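Local coordinates for protein L-threonine 3-dehydrogenase (Clostridioides difficile, PDB 7OL1) that probably oxidises the 3-hydroxyl of L-threonine with NAD+ to give 2-amino-3-oxobutanoate, at residues 116-127 with 173-183; 261-269 with 317-325. All coordinates share one frame; numbering follows the deposited sequence.

From the N terminus, the chain first enters contact 1 on helix 108-129, runs through strand 132-138 of the Rossmann-type sheet and returns along helix 162-181. Contact 1 thus closes a loop of 45 residues and sets two neighbouring helices side by side against the sheet. After strand 184-194 and the segments beyond it, contact 2 opens at 261-269 and, after 47 intervening residues, closes where the start of helix 321-334 comes back. The two loops follow one another, neither nesting nor crossing. The centres of contact 1 and contact 2 are about 32 Å apart, on opposite sides of the chain's centre, and the two do not touch.

Contact 1. Residues 116-127 with 173-183; sequences MNGLINGLEIAK and LCDYYHSKFGV
Lys127 lies along Phe181 and Val183 near the C-terminal ends of two nearly parallel helices, their axes here 17° apart. Its CB touches Val183 CG2, while Val183 CG1 turns to Ala126 CB at 3.7 Å. Farther out, Lys127 CG passes Phe181 CB, and CD comes over the ring near Phe181 CG and CD2. CE sits above the same face, 3.8 Å from the Phe181 centroid, in a CH-pi contact. The tip, NZ, completes a cation-pi interaction 3.5 Å from that centroid, leaning toward the rim. An extended chain with CG anti to the backbone N (chi1 -175°) carries the lysine straight along this path, and Lys180 CG backs the opposite ring face.

One turn in, Tyr177 is a knob among Ile120, Leu123, Glu124 and Lys127. Leu123 CB stands almost directly over its ring centre at 3.8 Å, and Leu123 CD1 meets the CD1 side of the ring. At the ring's edge, Tyr177 OH donates to Glu124 OE1 at 2.7 Å on the anti lone pair, with the carboxylate turned 79° from the ring. Glu124 reaches there by bending at chi2, although its CB leaves the backbone away from the tyrosine helix. Apolar packing continues the seam: Leu119 CD1 meets Cys174 SG at 3.8 Å, and Met116 CE meets Leu173 CD2.

Leu119, Leu123 and Cys174 also rest on strand 132-138, so the helix pair is seated on the Rossmann-type sheet. Met116 and Ile120 pack on Trp112 and Leu109 of the second subunit, consistent with the helical dimer interface of extended short-chain dehydrogenases. Chemically, an apolar seam carries one hydroxyl-to-carboxylate hydrogen bond, while the lysine ammonium at its rim is partnered by an aromatic face, an interaction likely to be mainly electrostatic.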
# COMPACT_ATOMS: atom_id res chain seq x y z
N MET A 116 -4.44 -1.11 10.00
CA MET A 116 -2.98 -1.23 9.76
C MET A 116 -2.22 -1.55 11.07
O MET A 116 -1.40 -2.47 11.04
CB MET A 116 -2.48 0.04 9.08
CG MET A 116 -3.24 0.34 7.79
SD MET A 116 -3.20 -1.04 6.57
CE MET A 116 -1.42 -1.22 6.44
N ASN A 117 -2.50 -0.88 12.19
CA ASN A 117 -1.80 -1.20 13.45
C ASN A 117 -2.33 -2.55 13.93
O ASN A 117 -1.52 -3.40 14.44
CB ASN A 117 -1.87 -0.07 14.48
CG ASN A 117 -1.20 1.19 13.94
OD1 ASN A 117 -0.09 1.16 13.37
ND2 ASN A 117 -1.89 2.30 14.10
N GLY A 118 -3.63 -2.80 13.75
CA GLY A 118 -4.16 -4.13 14.10
C GLY A 118 -3.38 -5.21 13.35
O GLY A 118 -2.90 -6.15 13.99
N LEU A 119 -3.20 -5.01 12.04
CA LEU A 119 -2.60 -6.00 11.12
C LEU A 119 -1.13 -6.18 11.48
O LEU A 119 -0.69 -7.33 11.70
CB LEU A 119 -2.75 -5.51 9.68
CG LEU A 119 -2.11 -6.40 8.62
CD1 LEU A 119 -2.57 -7.84 8.79
CD2 LEU A 119 -2.44 -5.92 7.21
N ILE A 120 -0.37 -5.09 11.52
CA ILE A 120 1.09 -5.19 11.80
C ILE A 120 1.30 -5.86 13.16
O ILE A 120 2.28 -6.57 13.33
CB ILE A 120 1.79 -3.81 11.68
CG1 ILE A 120 3.30 -3.93 11.82
CG2 ILE A 120 1.24 -2.80 12.65
CD1 ILE A 120 4.00 -3.43 10.58
N ASN A 121 0.37 -5.69 14.10
CA ASN A 121 0.50 -6.27 15.45
C ASN A 121 0.39 -7.78 15.27
O ASN A 121 1.28 -8.53 15.71
CB ASN A 121 -0.52 -5.68 16.42
CG ASN A 121 -0.18 -4.29 16.94
OD1 ASN A 121 0.95 -3.78 16.81
ND2 ASN A 121 -1.19 -3.66 17.53
N GLY A 122 -0.69 -8.21 14.63
CA GLY A 122 -0.93 -9.64 14.33
C GLY A 122 0.22 -10.27 13.57
O GLY A 122 0.50 -11.46 13.79
N LEU A 123 0.87 -9.53 12.67
CA LEU A 123 1.92 -10.13 11.82
C LEU A 123 3.13 -10.38 12.72
O LEU A 123 3.74 -11.45 12.62
CB LEU A 123 2.24 -9.23 10.62
CG LEU A 123 1.21 -9.28 9.49
CD1 LEU A 123 1.44 -8.15 8.50
CD2 LEU A 123 1.25 -10.62 8.76
N GLU A 124 3.41 -9.42 13.60
CA GLU A 124 4.59 -9.47 14.51
C GLU A 124 4.36 -10.64 15.47
O GLU A 124 5.35 -11.37 15.78
CB GLU A 124 4.84 -8.11 15.16
CG GLU A 124 5.66 -7.16 14.31
CD GLU A 124 7.13 -7.51 14.22
OE1 GLU A 124 7.73 -7.42 13.09
OE2 GLU A 124 7.70 -7.87 15.28
N ILE A 125 3.11 -10.86 15.89
CA ILE A 125 2.76 -12.02 16.77
C ILE A 125 3.02 -13.31 15.99
O ILE A 125 3.73 -14.18 16.51
CB ILE A 125 1.31 -11.91 17.26
CG1 ILE A 125 1.17 -10.81 18.31
CG2 ILE A 125 0.85 -13.24 17.79
CD1 ILE A 125 -0.24 -10.38 18.57
N ALA A 126 2.50 -13.42 14.76
CA ALA A 126 2.62 -14.62 13.91
C ALA A 126 4.09 -14.90 13.61
O ALA A 126 4.52 -16.06 13.68
CB ALA A 126 1.83 -14.43 12.66
N LYS A 127 4.87 -13.85 13.35
CA LYS A 127 6.34 -13.96 13.17
C LYS A 127 6.94 -14.64 14.40
O LYS A 127 7.84 -15.47 14.22
CB LYS A 127 6.98 -12.58 12.96
CG LYS A 127 8.47 -12.58 12.65
CD LYS A 127 9.12 -11.21 12.64
CE LYS A 127 10.63 -11.29 12.76
NZ LYS A 127 11.31 -9.99 12.52
N LEU A 173 2.04 -5.96 2.84
CA LEU A 173 2.70 -6.14 4.15
C LEU A 173 2.66 -7.62 4.51
O LEU A 173 3.71 -8.19 4.95
CB LEU A 173 1.91 -5.28 5.14
CG LEU A 173 2.64 -4.74 6.35
CD1 LEU A 173 4.00 -4.18 6.00
CD2 LEU A 173 1.76 -3.67 6.96
N CYS A 174 1.50 -8.23 4.32
CA CYS A 174 1.33 -9.67 4.51
C CYS A 174 2.29 -10.43 3.59
O CYS A 174 2.92 -11.40 4.08
CB CYS A 174 -0.11 -10.08 4.30
SG CYS A 174 -1.23 -9.37 5.54
N ASP A 175 2.46 -10.02 2.32
CA ASP A 175 3.42 -10.73 1.42
C ASP A 175 4.84 -10.47 1.93
O ASP A 175 5.65 -11.41 1.89
CB ASP A 175 3.22 -10.43 -0.07
CG ASP A 175 2.05 -11.17 -0.73
OD1 ASP A 175 1.35 -11.96 -0.04
OD2 ASP A 175 1.83 -10.93 -1.92
N TYR A 176 5.15 -9.27 2.44
CA TYR A 176 6.51 -8.95 2.97
C TYR A 176 6.85 -9.89 4.13
O TYR A 176 8.01 -10.32 4.20
CB TYR A 176 6.67 -7.49 3.40
CG TYR A 176 8.00 -7.17 4.05
CD1 TYR A 176 9.12 -6.89 3.27
CD2 TYR A 176 8.15 -7.09 5.43
CE1 TYR A 176 10.35 -6.58 3.83
CE2 TYR A 176 9.38 -6.79 6.02
CZ TYR A 176 10.50 -6.54 5.21
OH TYR A 176 11.76 -6.24 5.72
N TYR A 177 5.89 -10.20 5.01
CA TYR A 177 6.17 -11.00 6.24
C TYR A 177 6.50 -12.42 5.78
O TYR A 177 7.41 -13.06 6.38
CB TYR A 177 5.06 -10.82 7.30
CG TYR A 177 5.35 -9.69 8.26
CD1 TYR A 177 5.10 -8.37 7.92
CD2 TYR A 177 5.97 -9.93 9.47
CE1 TYR A 177 5.43 -7.32 8.77
CE2 TYR A 177 6.29 -8.91 10.34
CZ TYR A 177 6.02 -7.60 9.99
OH TYR A 177 6.35 -6.60 10.86
N HIS A 178 5.89 -12.88 4.68
CA HIS A 178 6.22 -14.19 4.07
C HIS A 178 7.58 -14.14 3.36
O HIS A 178 8.45 -14.99 3.64
CB HIS A 178 5.15 -14.67 3.10
CG HIS A 178 5.55 -15.95 2.47
ND1 HIS A 178 5.57 -17.14 3.19
CD2 HIS A 178 6.01 -16.22 1.23
CE1 HIS A 178 6.01 -18.10 2.41
NE2 HIS A 178 6.30 -17.55 1.21
N SER A 179 7.79 -13.18 2.48
CA SER A 179 9.00 -13.15 1.62
C SER A 179 10.25 -12.98 2.49
O SER A 179 11.30 -13.47 2.12
CB SER A 179 8.89 -12.13 0.49
OG SER A 179 9.09 -10.79 0.90
N LYS A 180 10.12 -12.31 3.62
CA LYS A 180 11.28 -11.80 4.38
C LYS A 180 11.48 -12.66 5.62
O LYS A 180 12.64 -12.85 5.94
CB LYS A 180 11.07 -10.33 4.76
CG LYS A 180 12.15 -9.75 5.68
CD LYS A 180 13.39 -9.29 4.95
CE LYS A 180 14.49 -8.79 5.86
NZ LYS A 180 15.42 -7.89 5.14
N PHE A 181 10.41 -13.10 6.31
CA PHE A 181 10.48 -13.77 7.65
C PHE A 181 9.91 -15.19 7.61
O PHE A 181 9.99 -15.89 8.63
CB PHE A 181 9.72 -12.99 8.73
CG PHE A 181 10.30 -11.62 8.96
CD1 PHE A 181 11.65 -11.47 9.21
CD2 PHE A 181 9.52 -10.49 8.85
CE1 PHE A 181 12.20 -10.21 9.37
CE2 PHE A 181 10.07 -9.22 9.01
CZ PHE A 181 11.41 -9.09 9.28
N GLY A 182 9.28 -15.58 6.50
CA GLY A 182 8.71 -16.92 6.34
C GLY A 182 7.41 -17.11 7.10
O GLY A 182 7.01 -18.28 7.27
N VAL A 183 6.71 -16.04 7.48
CA VAL A 183 5.40 -16.18 8.16
C VAL A 183 4.40 -16.79 7.16
O VAL A 183 4.37 -16.32 6.01
CB VAL A 183 4.90 -14.82 8.68
CG1 VAL A 183 3.60 -14.95 9.45
CG2 VAL A 183 5.96 -14.12 9.53

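Contact 2. Residues 261-269 with 317-325; sequences NITAMSFSP and FSYDLDKMT
Phe267 and Met265 project toward Leu321 and Met324 at the start of helix 321-334, packing the short segment around strand 265-266 on that helix in the C-terminal part of an extended short-chain dehydrogenase fold. Leu321 CD1 lies over one face of the Phe267 ring, offset toward the rim and 3.9 Å from CE2. Met324 CE approaches Phe267 CZ obliquely at 4.0 Å and also touches Met265 SD. That sulfur lies in the plane of the Phe267 ring, at its edge, and packs against Leu321 CB at 4.2 Å. Two residues apart on extended backbone, Met265 and Phe267 send their side chains to the same side of the chain, and matching first torsions (chi1 53° and 56°) turn them alike, which brings the Met265 sulfur to that ring edge.

Nearer the N-terminal end of 317-325, Ala264 meets Phe317 face on. Ala264 CA is 3.9 Å from the Phe317 centroid, and Ala264 CB touches Phe317 CD1 at 3.7 Å, over the same face.

The next shell fixes both partners. Met265 and Phe267 are tied by backbone hydrogen bonds to Met233 and Met231, which makes strand 265-266 an antiparallel neighbour of strand 232-235. Thr263 OG1 is hydrogen-bonded to Asp232. On the helix side, Ile272 of helix 269-277 touches both Phe267 and Leu321, and Tyr212 of helix 207-217 packs on Met324.

Asp320 is the N-cap of helix 321-334. Its OD2 takes weak bonds from the backbone N atoms of Asp322 and Lys323, capping the turn from which Leu321 and Met324 project. One residue on, Leu321 O is held twice, by Thr325 N and by Thr325 OG1, whose hydroxyl donates at 2.6 Å and is also hydrogen-bonded to Tyr212 OH.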
# COMPACT_ATOMS: atom_id res chain seq x y z
N ASN A 261 -8.04 -13.40 -5.72
CA ASN A 261 -9.40 -13.17 -6.25
C ASN A 261 -10.22 -14.44 -6.06
O ASN A 261 -9.72 -15.56 -6.38
CB ASN A 261 -9.43 -12.92 -7.75
CG ASN A 261 -8.81 -11.63 -8.17
OD1 ASN A 261 -8.61 -10.73 -7.35
ND2 ASN A 261 -8.52 -11.55 -9.46
N ILE A 262 -11.45 -14.29 -5.58
CA ILE A 262 -12.41 -15.41 -5.61
C ILE A 262 -13.74 -14.81 -5.99
O ILE A 262 -13.93 -13.60 -5.79
CB ILE A 262 -12.49 -16.17 -4.28
CG1 ILE A 262 -12.89 -15.27 -3.12
CG2 ILE A 262 -11.19 -16.89 -3.98
CD1 ILE A 262 -13.28 -16.07 -1.88
N THR A 263 -14.60 -15.62 -6.57
CA THR A 263 -15.97 -15.21 -6.95
C THR A 263 -16.75 -16.46 -7.33
O THR A 263 -16.11 -17.53 -7.56
CB THR A 263 -15.95 -14.16 -8.06
OG1 THR A 263 -17.27 -13.64 -8.16
CG2 THR A 263 -15.46 -14.76 -9.35
N ALA A 264 -18.08 -16.32 -7.29
CA ALA A 264 -19.07 -17.39 -7.57
C ALA A 264 -20.03 -16.93 -8.66
O ALA A 264 -20.64 -17.81 -9.29
CB ALA A 264 -19.82 -17.70 -6.30
N MET A 265 -20.18 -15.61 -8.84
CA MET A 265 -21.22 -15.00 -9.71
C MET A 265 -20.95 -13.49 -9.85
O MET A 265 -20.26 -12.94 -8.99
CB MET A 265 -22.64 -15.30 -9.18
CG MET A 265 -22.94 -14.95 -7.72
SD MET A 265 -24.43 -15.76 -6.95
CE MET A 265 -23.81 -17.41 -6.65
N SER A 266 -21.36 -12.91 -10.99
CA SER A 266 -21.64 -11.47 -11.24
C SER A 266 -23.12 -11.33 -11.59
O SER A 266 -23.64 -12.22 -12.28
CB SER A 266 -20.81 -10.89 -12.36
OG SER A 266 -19.47 -11.33 -12.27
N PHE A 267 -23.77 -10.25 -11.18
CA PHE A 267 -25.17 -9.98 -11.56
C PHE A 267 -25.61 -8.55 -11.24
O PHE A 267 -25.18 -7.87 -10.26
CB PHE A 267 -26.08 -11.06 -10.99
CG PHE A 267 -26.05 -11.27 -9.49
CD1 PHE A 267 -26.56 -10.31 -8.63
CD2 PHE A 267 -25.60 -12.48 -8.96
CE1 PHE A 267 -26.56 -10.51 -7.26
CE2 PHE A 267 -25.62 -12.68 -7.59
CZ PHE A 267 -26.11 -11.70 -6.75
N SER A 268 -26.49 -8.10 -12.13
CA SER A 268 -27.23 -6.82 -12.06
C SER A 268 -28.48 -7.07 -11.23
O SER A 268 -28.97 -8.19 -11.18
CB SER A 268 -27.58 -6.35 -13.44
OG SER A 268 -28.40 -7.31 -14.11
N PRO A 269 -29.03 -6.02 -10.58
CA PRO A 269 -30.22 -6.18 -9.74
C PRO A 269 -31.37 -6.93 -10.44
O PRO A 269 -32.10 -7.69 -9.81
CB PRO A 269 -30.61 -4.72 -9.45
CG PRO A 269 -29.30 -3.96 -9.50
CD PRO A 269 -28.52 -4.64 -10.61
N PHE A 317 -16.73 -23.95 -5.18
CA PHE A 317 -17.93 -23.21 -4.72
C PHE A 317 -19.19 -23.92 -5.23
O PHE A 317 -19.09 -24.61 -6.25
CB PHE A 317 -17.85 -21.75 -5.16
CG PHE A 317 -18.20 -21.50 -6.59
CD1 PHE A 317 -19.52 -21.28 -6.95
CD2 PHE A 317 -17.22 -21.42 -7.56
CE1 PHE A 317 -19.85 -20.97 -8.27
CE2 PHE A 317 -17.54 -21.11 -8.87
CZ PHE A 317 -18.86 -20.87 -9.22
N SER A 318 -20.32 -23.75 -4.53
CA SER A 318 -21.54 -24.61 -4.61
C SER A 318 -22.76 -23.83 -5.09
O SER A 318 -23.61 -24.46 -5.73
CB SER A 318 -21.81 -25.29 -3.30
OG SER A 318 -20.75 -26.20 -2.98
N TYR A 319 -22.86 -22.53 -4.81
CA TYR A 319 -24.09 -21.73 -5.03
C TYR A 319 -23.91 -20.81 -6.23
O TYR A 319 -22.99 -19.99 -6.20
CB TYR A 319 -24.49 -20.98 -3.75
CG TYR A 319 -24.82 -21.90 -2.60
CD1 TYR A 319 -23.83 -22.68 -2.02
CD2 TYR A 319 -26.11 -22.02 -2.11
CE1 TYR A 319 -24.10 -23.53 -0.96
CE2 TYR A 319 -26.40 -22.86 -1.04
CZ TYR A 319 -25.39 -23.63 -0.48
OH TYR A 319 -25.64 -24.52 0.53
N ASP A 320 -24.73 -21.01 -7.26
CA ASP A 320 -25.02 -20.06 -8.37
C ASP A 320 -26.21 -19.19 -7.92
O ASP A 320 -26.77 -19.49 -6.84
CB ASP A 320 -25.35 -20.79 -9.67
CG ASP A 320 -26.41 -21.87 -9.50
OD1 ASP A 320 -26.05 -22.97 -9.03
OD2 ASP A 320 -27.60 -21.59 -9.81
N LEU A 321 -26.60 -18.19 -8.72
CA LEU A 321 -27.66 -17.22 -8.32
C LEU A 321 -28.98 -17.96 -8.02
O LEU A 321 -29.74 -17.51 -7.15
CB LEU A 321 -27.84 -16.17 -9.42
CG LEU A 321 -29.06 -15.26 -9.30
CD1 LEU A 321 -29.09 -14.52 -7.98
CD2 LEU A 321 -29.11 -14.26 -10.45
N ASP A 322 -29.26 -19.06 -8.70
CA ASP A 322 -30.51 -19.82 -8.45
C ASP A 322 -30.37 -20.44 -7.06
O ASP A 322 -31.08 -19.96 -6.16
CB ASP A 322 -30.84 -20.82 -9.56
CG ASP A 322 -31.94 -20.30 -10.47
OD1 ASP A 322 -31.62 -19.55 -11.42
OD2 ASP A 322 -33.12 -20.59 -10.17
N LYS A 323 -29.45 -21.40 -6.91
CA LYS A 323 -29.29 -22.22 -5.67
C LYS A 323 -29.38 -21.29 -4.46
O LYS A 323 -30.16 -21.59 -3.53
CB LYS A 323 -27.98 -23.01 -5.65
CG LYS A 323 -28.16 -24.51 -5.41
CD LYS A 323 -27.23 -25.12 -4.39
CE LYS A 323 -27.71 -26.45 -3.86
NZ LYS A 323 -26.73 -27.05 -2.92
N MET A 324 -28.66 -20.17 -4.52
CA MET A 324 -28.70 -19.13 -3.46
C MET A 324 -30.14 -18.67 -3.25
O MET A 324 -30.64 -18.79 -2.11
CB MET A 324 -27.83 -17.93 -3.84
CG MET A 324 -27.76 -16.88 -2.75
SD MET A 324 -26.42 -15.73 -3.03
CE MET A 324 -27.19 -14.56 -4.14
N THR A 325 -30.79 -18.14 -4.29
CA THR A 325 -32.15 -17.55 -4.19
C THR A 325 -33.11 -18.53 -3.50
O THR A 325 -33.89 -18.09 -2.64
CB THR A 325 -32.68 -17.11 -5.55
OG1 THR A 325 -31.75 -16.20 -6.14
CG2 THR A 325 -34.03 -16.44 -5.46